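Local coordinates for protein inositol 2-dehydrogenase/D-chiro-inositol 3-dehydrogenase (Lactobacillus casei, PDB 4MIY) that oxidises myo-inositol and D-chiro-inositol to their keto forms, using NAD as hydride acceptor, as a tetrameric enzyme of the Gfo/Idh/MocA family, at residues Ile67-Val72 with Gln287-Glu292; Phe125-Asp130 with Tyr234-Lys239; Leu149-Ser154 with Asp179-Leu184; Gly257-Leu260 with Asn265-Thr268; Ala310-Ala315 with Ile329-Thr334. All coordinates share one frame; numbering follows the deposited sequence.

Interaction 1 (Ile67-Val72 with Gln287-Glu292); sequences IDAVFV and QEFIDE. Unlike the reference sequence in segment 287-292: E292 (reference Gln).
F289 packs against A69 and F71 in a buried, wholly apolar contact between strand 69-72 of the NAD-binding Rossmann sheet and helix 279-294, which lies far along the chain and covers this part of the sheet. The F289 ring leads the approach with one side, CD2, CE2 and CZ. Its CE2 atom sits 4.0 Å from A69 CB, and the methyl group meets the ring at its edge, near the ring plane. The same CE2 is 3.9 Å from F71 CE1. The two phenyl planes stand at 90° to each other, with centroids 5.5 Å apart. With CG anti to its own backbone N, chi1 176° sends the ring of F289 off the helix to the strand, where CE2 lands between A69 and F71, whereas the F71 side chain runs past it in the opposite direction. F94 on the adjacent strand 92-95 joins both rings, stacked on F71 and edge-to-face with F289, which makes a three-ring cluster. Replacing F289 by an alanine would probably open a gap between helix and sheet and leave F71 and the A69 methyl without their partner across the interface. With no polar group in the cross-contact, the helix is held to this strand by apolar, dispersion-based packing, in which F289 stands perpendicular to F71.

Interaction 2 (Phe125-Asp130 with Tyr234-Lys239); sequences FMRRYD and YGYEVK
The guanidinium of R127 lies against the isopropyl group of V238, and this is the close-packed part of the contact. V238 CG2 is 3.6 Å from R127 NH2 and sits over one face of the guanidinium, offset toward its rim, while V238 CG1 is 3.8 Å from R127 NH1. Both methyls lie over the same face, each 4.0 Å from R127 CZ. R127 comes from the 3-10 turn 127-129 and V238 from strand 237-244, and the side chains approach from opposite directions; a bend at chi2 (-84°) turns the arginine chain on its way across. Away from V238 the fit is looser: R127 NH2 and Y236 OH are 4.2 Å apart, with the guanidinium and phenol planes 74° from each other, and a water bridges the two side chains. It accepts from R127 NE at 3.0 Å, lying in the guanidinium plane at its edge, and is also hydrogen-bonded to Y236 OH at 3.0 Å. The contact joins the link that follows the last Rossmann strand, 121-123, to the large mixed sheet of the C-terminal domain, and M126, beside R127, belongs to the NAD pocket. The charged end of R127 is held mainly by salt bridges to E177 and E180 of helix 168-185. A leucine in place of R127 would probably leave both carboxylates without this arginine as salt-bridge partner and the water without its NE donor. E237 and K239, on either side of V238 in sequence, turn to other subunits: E237 pairs with R261 of the second subunit, and K239 with E241 and E248 of the third.

Interaction 3 (Leu149-Ser154 with Asp179-Leu184); sequences LVVRAS and DEMHWL
M181 reaches from helix 168-185 to the surface of strand 148-156, where its thioether end meets V151 and A153. Both of these strand residues direct their CB toward the helix, two positions apart on the same face, while R152 between them points away. The methionine chain leaves the helix with CG anti to the carbonyl carbon (chi1 -57°) and bends again at chi2, also -57°. Beyond that bend it straightens, chi3 being 174°, and this extended last bond carries the methyl onward to the second strand residue. The sulfur and the methyl therefore have different nearest partners: SD stands 4.0 Å from V151 CG1, and CE is 3.8 Å from A153 CB. CE also comes within 4.2 Å of V151 CG1, so this one branch of the valine touches both terminal atoms of the methionine. The valine and methionine chains meet at a slant. Two residues further along the strand, the A153 methyl meets only CE. L184, one helical turn after M181, also points its CB at the strand but keeps a slightly greater distance. L240 of the neighbouring strand 237-244 touches V151, extending the apolar layer along the sheet. R152, pointing the other way, serves the tetramer: its NH1 hydrogen-bonds A153 O of the third subunit, and the reciprocal bond is made too. A helix packed on one face of a mixed sheet is consistent with the C-terminal alpha/beta domain of the Gfo/Idh/MocA family; here the other face of the strand meets the third subunit.

Interaction 4 (Gly257-Leu260 with Asn265-Thr268); sequences GPIL and NQQT
A two-stranded antiparallel beta hairpin, strands 259-262 and 265-269, brings these segments together, and L260 and Q267 form a hydrogen-bonded pair in it. L260 N donates to Q267 O at 2.9 Å, almost perfectly straight (178°). The return bond, Q267 N to L260 O, has the same length but is more bent (153°). L260 O also receives a CA-H...O contact from Q266 CA at 3.3 Å. The hairpin projects from the C-terminal domain, its contact centred about 31 Å from the chain centre, and its sheet continues into other subunits: residues 265-268 pair antiparallel with a strand of the second subunit, and I259 and L260 with one of the fourth. L260 and Q267 lie on one face of the hairpin, where L260 also packs on I145 of the fourth subunit. I259, on the other face, meets two neighbours with separate branches. Its CG1 runs beside T268, the two side chains pointing the same way, and comes to 3.5 Å from T268 CG2. In T268 a chi1 of 57° leaves CG2, not OG1, on the side facing I259 CG1. The other branch, I259 CG2, rests 3.7 Å from the aliphatic Q266 CG, the isoleucine and the extended glutamine chain crossing at a slant.

Interaction 5 (Ala310-Ala315 with Ile329-Thr334); sequences AAITAA and INVAGT
Apolar contacts between methyl groups join helix 304-323 to the chain that leaves strand 327-328, with I312 and T313 on the helix facing I329 and V331. I312 uses two branches. Its CD1 extends to V331 CG1 at 4.1 Å, the side chains crossing at a slant, whereas its CG2 approaches I329 CG2 less closely, at 4.4 Å. The chain of I312 is extended past CG1 (chi2 167°), which is how the delta methyl reaches as far as V331. I329 in turn divides its branches between the consecutive helix residues: CG2 goes to I312 and CD1 to T313. The latter pair meets at about a right angle, and I329 CD1 lies 4.0 Å from T313 CG2 and equally far from T313 OG1, so the methyl sits against the whole end of the threonine.

The polar interactions all stay on one side or the other of the contact. T313 OG1 hydrogen-bonds the I309 carbonyl one turn earlier in its own helix, which satisfies the hydroxyl although it lies next to an apolar methyl. In the backbone, A314 N donates to A310 O at 2.9 Å, and I329 is hydrogen-bonded to T190 of strand 189-195. Y189 and I192 of that strand touch both T313 and I329, so the strand backs the helix-loop contact, while the CB of N330 points away from the helix, and the residue is exposed. This is a helix laid over the end of the mixed sheet of the C-terminal alpha/beta domain, where 327-328 forms the outermost strand within the chain and the following irregular segment carries its apolar packing onward.

Overall arrangement
Interaction 1 ties the Rossmann sheet to helix 279-294, and its long sequence span encloses interactions 2, 3 and 4; interaction 5 follows near the C-terminus. Interactions 2 and 3, with centres about 13 Å apart, share the mixed sheet through adjacent strands 237-244 and 148-156 and are linked by the salt bridges R127-E180 and R128-D179. Y129 and E288 bring interaction 2 up to interaction 1, and F125 packs on A310 of interaction 5. The link after the last Rossmann strand thus touches three other contacts beside the NAD site. Interaction 4 lies about 21 Å from interaction 2 and about 43 Å from interaction 5 between centres, in a hairpin whose strands continue into sheets of the second and fourth subunits.

Interaction 1 (Ile67-Val72 with Gln287-Glu292)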
# COMPACT_ATOMS: atom_id res chain seq x y z
N ILE A 67 -2.50 -11.81 49.09
CA ILE A 67 -2.43 -11.83 47.64
C ILE A 67 -3.81 -11.54 47.08
O ILE A 67 -4.75 -12.18 47.43
CB ILE A 67 -1.99 -13.18 47.11
CG1 ILE A 67 -0.61 -13.54 47.59
CG2 ILE A 67 -1.91 -13.13 45.66
CD1 ILE A 67 -0.16 -14.82 47.12
N ASP A 68 -3.89 -10.56 46.20
CA ASP A 68 -5.14 -10.12 45.65
C ASP A 68 -5.52 -10.96 44.42
O ASP A 68 -6.65 -11.23 44.17
CB ASP A 68 -5.00 -8.63 45.23
CG ASP A 68 -4.83 -7.68 46.40
OD1 ASP A 68 -5.66 -7.72 47.28
OD2 ASP A 68 -3.90 -6.91 46.43
N ALA A 69 -4.51 -11.32 43.65
CA ALA A 69 -4.70 -12.01 42.40
C ALA A 69 -3.58 -12.98 42.11
O ALA A 69 -2.48 -12.79 42.50
CB ALA A 69 -4.81 -11.01 41.26
N VAL A 70 -3.94 -14.03 41.41
CA VAL A 70 -2.99 -15.01 40.94
C VAL A 70 -2.93 -15.10 39.42
O VAL A 70 -3.91 -15.02 38.78
CB VAL A 70 -3.22 -16.40 41.59
CG1 VAL A 70 -3.07 -16.29 43.08
CG2 VAL A 70 -4.54 -16.94 41.26
N PHE A 71 -1.72 -15.26 38.92
CA PHE A 71 -1.50 -15.56 37.52
C PHE A 71 -1.11 -17.02 37.38
O PHE A 71 -0.19 -17.44 38.00
CB PHE A 71 -0.39 -14.68 36.94
CG PHE A 71 -0.86 -13.31 36.53
CD1 PHE A 71 -1.41 -12.47 37.43
CD2 PHE A 71 -0.73 -12.90 35.25
CE1 PHE A 71 -1.80 -11.24 37.05
CE2 PHE A 71 -1.16 -11.70 34.89
CZ PHE A 71 -1.68 -10.87 35.78
N VAL A 72 -1.84 -17.77 36.60
CA VAL A 72 -1.54 -19.18 36.40
C VAL A 72 -0.88 -19.36 35.06
O VAL A 72 -1.51 -19.21 34.04
CB VAL A 72 -2.75 -20.03 36.43
CG1 VAL A 72 -2.37 -21.47 36.39
CG2 VAL A 72 -3.63 -19.71 37.61
N GLN A 287 -2.85 -5.05 31.83
CA GLN A 287 -3.15 -3.81 32.49
C GLN A 287 -4.62 -3.71 32.80
O GLN A 287 -4.99 -3.21 33.82
CB GLN A 287 -2.74 -2.63 31.65
CG GLN A 287 -2.88 -1.30 32.36
CD GLN A 287 -1.92 -1.13 33.50
OE1 GLN A 287 -0.76 -0.91 33.32
NE2 GLN A 287 -2.44 -1.21 34.69
N GLU A 288 -5.46 -4.19 31.90
CA GLU A 288 -6.89 -4.15 32.15
C GLU A 288 -7.28 -5.06 33.34
O GLU A 288 -8.07 -4.68 34.17
CB GLU A 288 -7.67 -4.57 30.91
CG GLU A 288 -9.16 -4.41 31.05
CD GLU A 288 -9.91 -5.02 29.91
OE1 GLU A 288 -10.05 -6.22 29.89
OE2 GLU A 288 -10.32 -4.28 29.04
N PHE A 289 -6.71 -6.24 33.42
CA PHE A 289 -6.97 -7.14 34.52
C PHE A 289 -6.59 -6.47 35.84
O PHE A 289 -7.36 -6.43 36.75
CB PHE A 289 -6.23 -8.46 34.30
CG PHE A 289 -6.38 -9.44 35.45
CD1 PHE A 289 -7.50 -10.19 35.59
CD2 PHE A 289 -5.40 -9.57 36.37
CE1 PHE A 289 -7.64 -11.05 36.65
CE2 PHE A 289 -5.55 -10.44 37.41
CZ PHE A 289 -6.66 -11.15 37.54
N ILE A 290 -5.40 -5.94 35.91
CA ILE A 290 -4.95 -5.25 37.10
C ILE A 290 -5.87 -4.08 37.48
O ILE A 290 -6.22 -3.94 38.61
CB ILE A 290 -3.51 -4.76 36.94
CG1 ILE A 290 -2.52 -5.93 36.86
CG2 ILE A 290 -3.12 -3.80 38.06
CD1 ILE A 290 -2.60 -6.89 38.01
N ASP A 291 -6.26 -3.27 36.51
CA ASP A 291 -7.16 -2.17 36.76
C ASP A 291 -8.51 -2.60 37.32
O ASP A 291 -9.07 -1.94 38.14
CB ASP A 291 -7.41 -1.38 35.48
CG ASP A 291 -6.21 -0.60 34.99
OD1 ASP A 291 -5.20 -0.47 35.66
OD2 ASP A 291 -6.32 -0.06 33.90
N GLU A 292 -9.03 -3.71 36.86
CA GLU A 292 -10.25 -4.24 37.41
C GLU A 292 -10.08 -4.70 38.84
O GLU A 292 -10.89 -4.42 39.67
CB GLU A 292 -10.79 -5.37 36.54
CG GLU A 292 -11.32 -4.93 35.21
CD GLU A 292 -12.44 -3.92 35.30
OE1 GLU A 292 -12.24 -2.81 34.86
OE2 GLU A 292 -13.50 -4.27 35.79

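Interaction 2 (Phe125-Asp130 with Tyr234-Lys239)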
# COMPACT_ATOMS: atom_id res chain seq x y z
N PHE A 125 -6.48 -14.86 26.33
CA PHE A 125 -6.62 -14.68 24.90
C PHE A 125 -6.36 -13.22 24.49
O PHE A 125 -7.26 -12.44 24.39
CB PHE A 125 -8.00 -15.14 24.42
CG PHE A 125 -8.23 -16.62 24.54
CD1 PHE A 125 -7.47 -17.50 23.86
CD2 PHE A 125 -9.23 -17.10 25.32
CE1 PHE A 125 -7.67 -18.86 23.98
CE2 PHE A 125 -9.44 -18.45 25.45
CZ PHE A 125 -8.66 -19.31 24.78
N MET A 126 -5.12 -12.91 24.19
CA MET A 126 -4.71 -11.54 23.97
C MET A 126 -5.11 -10.89 22.65
O MET A 126 -5.03 -9.73 22.54
CB MET A 126 -3.20 -11.38 24.16
CG MET A 126 -2.35 -11.77 22.95
SD MET A 126 -2.42 -13.53 22.61
CE MET A 126 -1.36 -13.67 21.16
N ARG A 127 -5.50 -11.68 21.67
CA ARG A 127 -5.82 -11.13 20.37
C ARG A 127 -6.87 -10.06 20.44
O ARG A 127 -6.86 -9.17 19.68
CB ARG A 127 -6.30 -12.20 19.42
CG ARG A 127 -5.27 -13.23 19.05
CD ARG A 127 -4.40 -12.75 17.92
NE ARG A 127 -3.64 -13.81 17.28
CZ ARG A 127 -4.05 -14.51 16.24
NH1 ARG A 127 -5.20 -14.29 15.68
NH2 ARG A 127 -3.27 -15.44 15.75
N ARG A 128 -7.76 -10.19 21.40
CA ARG A 128 -8.88 -9.29 21.51
C ARG A 128 -8.39 -7.90 21.88
O ARG A 128 -9.09 -6.95 21.70
CB ARG A 128 -9.88 -9.79 22.56
CG ARG A 128 -10.54 -11.08 22.24
CD ARG A 128 -11.70 -11.32 23.17
NE ARG A 128 -12.22 -12.68 23.13
CZ ARG A 128 -13.38 -13.04 23.62
NH1 ARG A 128 -14.16 -12.16 24.19
NH2 ARG A 128 -13.76 -14.29 23.53
N TYR A 129 -7.17 -7.83 22.36
CA TYR A 129 -6.60 -6.58 22.83
C TYR A 129 -5.66 -5.91 21.83
O TYR A 129 -5.20 -4.83 22.04
CB TYR A 129 -5.89 -6.81 24.15
CG TYR A 129 -6.81 -7.17 25.30
CD1 TYR A 129 -7.39 -6.20 26.06
CD2 TYR A 129 -7.07 -8.46 25.61
CE1 TYR A 129 -8.22 -6.52 27.08
CE2 TYR A 129 -7.88 -8.80 26.63
CZ TYR A 129 -8.46 -7.83 27.37
OH TYR A 129 -9.28 -8.12 28.41
N ASP A 130 -5.38 -6.60 20.76
CA ASP A 130 -4.54 -6.05 19.74
C ASP A 130 -5.25 -4.90 19.06
O ASP A 130 -6.37 -5.00 18.69
CB ASP A 130 -4.19 -7.11 18.72
CG ASP A 130 -3.35 -6.57 17.59
OD1 ASP A 130 -2.18 -6.36 17.82
OD2 ASP A 130 -3.90 -6.39 16.50
N TYR A 234 9.14 -17.29 5.96
CA TYR A 234 9.38 -15.90 5.64
C TYR A 234 9.18 -14.94 6.82
O TYR A 234 9.76 -13.92 6.86
CB TYR A 234 8.54 -15.44 4.44
CG TYR A 234 7.09 -15.12 4.71
CD1 TYR A 234 6.72 -13.89 5.17
CD2 TYR A 234 6.11 -16.04 4.51
CE1 TYR A 234 5.43 -13.60 5.43
CE2 TYR A 234 4.81 -15.75 4.77
CZ TYR A 234 4.48 -14.53 5.21
OH TYR A 234 3.18 -14.21 5.50
N GLY A 235 8.32 -15.31 7.74
CA GLY A 235 7.91 -14.43 8.79
C GLY A 235 6.76 -14.91 9.65
O GLY A 235 6.22 -15.95 9.42
N TYR A 236 6.45 -14.12 10.67
CA TYR A 236 5.27 -14.28 11.48
C TYR A 236 4.24 -13.25 11.05
O TYR A 236 4.50 -12.08 11.04
CB TYR A 236 5.57 -14.16 12.99
CG TYR A 236 4.34 -14.44 13.81
CD1 TYR A 236 3.98 -15.73 14.12
CD2 TYR A 236 3.48 -13.43 14.22
CE1 TYR A 236 2.87 -15.99 14.80
CE2 TYR A 236 2.36 -13.71 14.91
CZ TYR A 236 2.03 -14.98 15.18
OH TYR A 236 0.89 -15.27 15.86
N GLU A 237 3.06 -13.71 10.71
CA GLU A 237 2.03 -12.82 10.24
C GLU A 237 0.63 -13.30 10.58
O GLU A 237 0.34 -14.45 10.47
CB GLU A 237 2.20 -12.59 8.73
CG GLU A 237 1.38 -11.48 8.17
CD GLU A 237 1.77 -11.09 6.75
OE1 GLU A 237 2.64 -11.70 6.15
OE2 GLU A 237 1.15 -10.16 6.25
N VAL A 238 -0.20 -12.36 11.02
CA VAL A 238 -1.61 -12.57 11.25
C VAL A 238 -2.42 -11.74 10.25
O VAL A 238 -2.26 -10.56 10.17
CB VAL A 238 -1.96 -12.23 12.73
CG1 VAL A 238 -3.42 -12.21 12.98
CG2 VAL A 238 -1.28 -13.21 13.68
N LYS A 239 -3.23 -12.41 9.45
CA LYS A 239 -4.05 -11.74 8.46
C LYS A 239 -5.52 -12.00 8.75
O LYS A 239 -5.86 -13.03 9.22
CB LYS A 239 -3.74 -12.26 7.05
CG LYS A 239 -2.28 -12.27 6.65
CD LYS A 239 -2.16 -12.79 5.24
CE LYS A 239 -0.72 -12.90 4.76
NZ LYS A 239 -0.65 -13.13 3.33
O HOH W 1 -1.18 -15.40 17.97

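Interaction 3 (Leu149-Ser154 with Asp179-Leu184)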
# COMPACT_ATOMS: atom_id res chain seq x y z
N LEU A 149 -20.27 -12.33 5.87
CA LEU A 149 -20.68 -13.50 5.15
C LEU A 149 -19.61 -14.56 5.21
O LEU A 149 -19.89 -15.69 5.38
CB LEU A 149 -20.96 -13.14 3.70
CG LEU A 149 -22.02 -12.08 3.48
CD1 LEU A 149 -22.05 -11.66 2.05
CD2 LEU A 149 -23.36 -12.57 3.97
N VAL A 150 -18.38 -14.12 5.02
CA VAL A 150 -17.21 -14.95 5.02
C VAL A 150 -16.08 -14.22 5.75
O VAL A 150 -16.01 -13.05 5.69
CB VAL A 150 -16.77 -15.31 3.58
CG1 VAL A 150 -15.48 -16.14 3.58
CG2 VAL A 150 -17.87 -16.04 2.85
N VAL A 151 -15.25 -14.97 6.46
CA VAL A 151 -14.04 -14.46 7.05
C VAL A 151 -12.86 -15.29 6.55
O VAL A 151 -12.91 -16.49 6.57
CB VAL A 151 -14.07 -14.51 8.59
CG1 VAL A 151 -12.76 -14.05 9.19
CG2 VAL A 151 -15.18 -13.71 9.15
N ARG A 152 -11.84 -14.62 6.06
CA ARG A 152 -10.64 -15.30 5.65
C ARG A 152 -9.47 -14.85 6.49
O ARG A 152 -9.22 -13.70 6.62
CB ARG A 152 -10.35 -15.06 4.20
CG ARG A 152 -11.32 -15.75 3.29
CD ARG A 152 -11.03 -15.54 1.86
NE ARG A 152 -11.16 -16.77 1.15
CZ ARG A 152 -10.86 -16.97 -0.12
NH1 ARG A 152 -10.42 -15.99 -0.87
NH2 ARG A 152 -11.03 -18.15 -0.63
N ALA A 153 -8.74 -15.80 7.06
CA ALA A 153 -7.68 -15.48 7.96
C ALA A 153 -6.47 -16.37 7.73
O ALA A 153 -6.58 -17.43 7.19
CB ALA A 153 -8.15 -15.59 9.37
N SER A 154 -5.33 -15.87 8.16
CA SER A 154 -4.07 -16.61 8.12
C SER A 154 -3.33 -16.47 9.42
O SER A 154 -3.30 -15.43 10.00
CB SER A 154 -3.16 -16.14 6.98
OG SER A 154 -3.79 -16.29 5.75
N ASP A 179 -10.70 -18.47 19.63
CA ASP A 179 -11.28 -17.50 20.51
C ASP A 179 -11.75 -16.23 19.81
O ASP A 179 -12.76 -15.67 20.14
CB ASP A 179 -10.35 -17.12 21.62
CG ASP A 179 -10.90 -15.99 22.45
OD1 ASP A 179 -11.76 -16.22 23.29
OD2 ASP A 179 -10.49 -14.87 22.22
N GLU A 180 -11.00 -15.81 18.82
CA GLU A 180 -11.20 -14.52 18.16
C GLU A 180 -12.45 -14.42 17.32
O GLU A 180 -13.12 -13.45 17.37
CB GLU A 180 -9.99 -14.26 17.26
CG GLU A 180 -9.92 -12.93 16.62
CD GLU A 180 -8.70 -12.81 15.74
OE1 GLU A 180 -7.60 -12.84 16.24
OE2 GLU A 180 -8.90 -12.68 14.54
N MET A 181 -12.77 -15.45 16.57
CA MET A 181 -13.83 -15.32 15.60
C MET A 181 -15.25 -15.17 16.14
O MET A 181 -16.01 -14.43 15.63
CB MET A 181 -13.77 -16.43 14.56
CG MET A 181 -12.46 -16.54 13.80
SD MET A 181 -12.04 -15.01 12.96
CE MET A 181 -10.41 -15.46 12.37
N HIS A 182 -15.57 -15.94 17.16
CA HIS A 182 -16.87 -15.83 17.75
C HIS A 182 -17.09 -14.48 18.43
O HIS A 182 -18.15 -13.94 18.35
CB HIS A 182 -17.22 -17.05 18.63
CG HIS A 182 -16.49 -17.12 19.93
ND1 HIS A 182 -16.93 -16.50 21.07
CD2 HIS A 182 -15.39 -17.81 20.29
CE1 HIS A 182 -16.09 -16.74 22.05
NE2 HIS A 182 -15.15 -17.54 21.61
N TRP A 183 -16.04 -13.94 19.01
CA TRP A 183 -16.06 -12.59 19.55
C TRP A 183 -16.18 -11.53 18.47
O TRP A 183 -16.96 -10.68 18.57
CB TRP A 183 -14.80 -12.35 20.36
CG TRP A 183 -14.44 -10.92 20.67
CD1 TRP A 183 -14.95 -10.17 21.66
CD2 TRP A 183 -13.45 -10.12 20.03
NE1 TRP A 183 -14.37 -8.93 21.66
CE2 TRP A 183 -13.42 -8.89 20.68
CE3 TRP A 183 -12.56 -10.32 18.98
CZ2 TRP A 183 -12.58 -7.89 20.29
CZ3 TRP A 183 -11.75 -9.31 18.61
CH2 TRP A 183 -11.76 -8.13 19.26
N LEU A 184 -15.39 -11.67 17.42
CA LEU A 184 -15.43 -10.76 16.30
C LEU A 184 -16.81 -10.60 15.72
O LEU A 184 -17.24 -9.54 15.44
CB LEU A 184 -14.51 -11.27 15.19
CG LEU A 184 -14.47 -10.47 13.87
CD1 LEU A 184 -13.89 -9.10 14.02
CD2 LEU A 184 -13.73 -11.20 12.83

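Interaction 4 (Gly257-Leu260 with Asn265-Thr268)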
# COMPACT_ATOMS: atom_id res chain seq x y z
N GLY A 257 8.88 -0.24 10.56
CA GLY A 257 10.22 -0.16 10.01
C GLY A 257 10.19 0.46 8.65
O GLY A 257 9.14 0.54 8.08
N PRO A 258 11.34 0.90 8.16
CA PRO A 258 11.28 1.76 7.00
C PRO A 258 11.10 1.02 5.69
O PRO A 258 11.34 -0.13 5.61
CB PRO A 258 12.62 2.47 7.05
CG PRO A 258 13.46 1.58 7.69
CD PRO A 258 12.68 0.86 8.71
N ILE A 259 10.64 1.75 4.70
CA ILE A 259 10.59 1.26 3.35
C ILE A 259 11.92 1.54 2.69
O ILE A 259 12.34 2.64 2.67
CB ILE A 259 9.47 1.95 2.57
CG1 ILE A 259 8.10 1.65 3.22
CG2 ILE A 259 9.48 1.48 1.16
CD1 ILE A 259 7.00 2.48 2.73
N LEU A 260 12.55 0.50 2.21
CA LEU A 260 13.85 0.58 1.59
C LEU A 260 13.78 0.41 0.09
O LEU A 260 13.31 -0.56 -0.38
CB LEU A 260 14.79 -0.48 2.18
CG LEU A 260 16.14 -0.64 1.52
CD1 LEU A 260 16.98 0.56 1.79
CD2 LEU A 260 16.80 -1.89 1.96
N ASN A 265 14.59 -3.21 -5.88
CA ASN A 265 13.44 -3.62 -5.08
C ASN A 265 13.02 -2.56 -4.09
O ASN A 265 13.80 -1.73 -3.69
CB ASN A 265 13.72 -4.91 -4.33
CG ASN A 265 13.81 -6.12 -5.23
OD1 ASN A 265 12.83 -6.56 -5.78
ND2 ASN A 265 14.99 -6.64 -5.38
N GLN A 266 11.77 -2.63 -3.71
CA GLN A 266 11.23 -1.83 -2.65
C GLN A 266 10.79 -2.84 -1.61
O GLN A 266 10.12 -3.78 -1.94
CB GLN A 266 10.07 -1.01 -3.18
CG GLN A 266 9.48 -0.06 -2.18
CD GLN A 266 8.30 0.73 -2.74
OE1 GLN A 266 8.33 1.22 -3.83
NE2 GLN A 266 7.25 0.81 -1.96
N GLN A 267 11.23 -2.65 -0.38
CA GLN A 267 10.97 -3.64 0.63
C GLN A 267 10.82 -3.12 2.02
O GLN A 267 11.34 -2.12 2.38
CB GLN A 267 12.00 -4.75 0.61
CG GLN A 267 13.31 -4.35 1.01
CD GLN A 267 14.33 -5.44 0.81
OE1 GLN A 267 14.82 -5.99 1.73
NE2 GLN A 267 14.63 -5.70 -0.40
N THR A 268 10.03 -3.88 2.77
CA THR A 268 9.83 -3.65 4.18
C THR A 268 10.05 -4.94 4.94
O THR A 268 9.68 -5.95 4.50
CB THR A 268 8.41 -3.13 4.51
OG1 THR A 268 7.41 -4.03 4.03
CG2 THR A 268 8.18 -1.83 3.90

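Interaction 5 (Ala310-Ala315 with Ile329-Thr334)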
# COMPACT_ATOMS: atom_id res chain seq x y z
N ALA A 310 -13.53 -22.32 23.75
CA ALA A 310 -12.32 -22.61 23.05
C ALA A 310 -11.94 -24.07 23.22
O ALA A 310 -11.55 -24.70 22.29
CB ALA A 310 -11.22 -21.71 23.51
N ALA A 311 -12.10 -24.57 24.43
CA ALA A 311 -11.84 -25.96 24.72
C ALA A 311 -12.69 -26.93 23.92
O ALA A 311 -12.19 -27.88 23.41
CB ALA A 311 -11.97 -26.21 26.19
N ILE A 312 -13.97 -26.63 23.79
CA ILE A 312 -14.89 -27.46 23.01
C ILE A 312 -14.49 -27.45 21.54
O ILE A 312 -14.48 -28.46 20.88
CB ILE A 312 -16.30 -26.93 23.16
CG1 ILE A 312 -16.81 -27.16 24.58
CG2 ILE A 312 -17.24 -27.57 22.18
CD1 ILE A 312 -18.01 -26.42 24.87
N THR A 313 -14.18 -26.27 21.04
CA THR A 313 -13.87 -26.11 19.64
C THR A 313 -12.53 -26.77 19.32
O THR A 313 -12.39 -27.40 18.31
CB THR A 313 -13.88 -24.63 19.29
OG1 THR A 313 -15.16 -24.09 19.57
CG2 THR A 313 -13.59 -24.43 17.85
N ALA A 314 -11.58 -26.64 20.20
CA ALA A 314 -10.29 -27.26 20.01
C ALA A 314 -10.39 -28.78 20.00
O ALA A 314 -9.74 -29.43 19.26
CB ALA A 314 -9.32 -26.82 21.06
N ALA A 315 -11.25 -29.30 20.83
CA ALA A 315 -11.42 -30.72 20.87
C ALA A 315 -12.12 -31.22 19.60
O ALA A 315 -11.78 -32.24 19.08
CB ALA A 315 -12.20 -31.07 22.08
N ILE A 329 -20.46 -28.63 16.37
CA ILE A 329 -20.29 -27.93 17.63
C ILE A 329 -21.62 -27.33 18.07
O ILE A 329 -22.30 -26.70 17.33
CB ILE A 329 -19.29 -26.76 17.47
CG1 ILE A 329 -17.90 -27.26 17.21
CG2 ILE A 329 -19.27 -25.92 18.70
CD1 ILE A 329 -17.00 -26.19 16.69
N ASN A 330 -21.95 -27.55 19.33
CA ASN A 330 -23.20 -27.06 19.88
C ASN A 330 -22.92 -26.52 21.23
O ASN A 330 -22.82 -27.24 22.15
CB ASN A 330 -24.19 -28.19 20.02
CG ASN A 330 -25.51 -27.73 20.48
OD1 ASN A 330 -25.89 -26.59 20.25
ND2 ASN A 330 -26.24 -28.62 21.12
N VAL A 331 -22.78 -25.24 21.34
CA VAL A 331 -22.41 -24.71 22.61
C VAL A 331 -23.63 -24.18 23.30
O VAL A 331 -24.48 -23.57 22.66
CB VAL A 331 -21.40 -23.62 22.45
CG1 VAL A 331 -20.10 -24.25 22.06
CG2 VAL A 331 -21.85 -22.69 21.39
N ALA A 332 -23.72 -24.44 24.59
CA ALA A 332 -24.91 -24.06 25.34
C ALA A 332 -24.98 -22.57 25.43
O ALA A 332 -23.97 -21.89 25.38
CB ALA A 332 -24.92 -24.66 26.69
N GLY A 333 -26.18 -22.09 25.58
CA GLY A 333 -26.40 -20.68 25.72
C GLY A 333 -25.67 -20.18 26.95
O GLY A 333 -25.61 -20.88 27.94
N THR A 334 -25.12 -18.99 26.85
CA THR A 334 -24.23 -18.48 27.85
C THR A 334 -24.98 -18.15 29.13
O THR A 334 -25.94 -17.43 29.09
CB THR A 334 -23.68 -17.19 27.38
OG1 THR A 334 -23.47 -17.25 25.97
CG2 THR A 334 -22.40 -16.92 28.05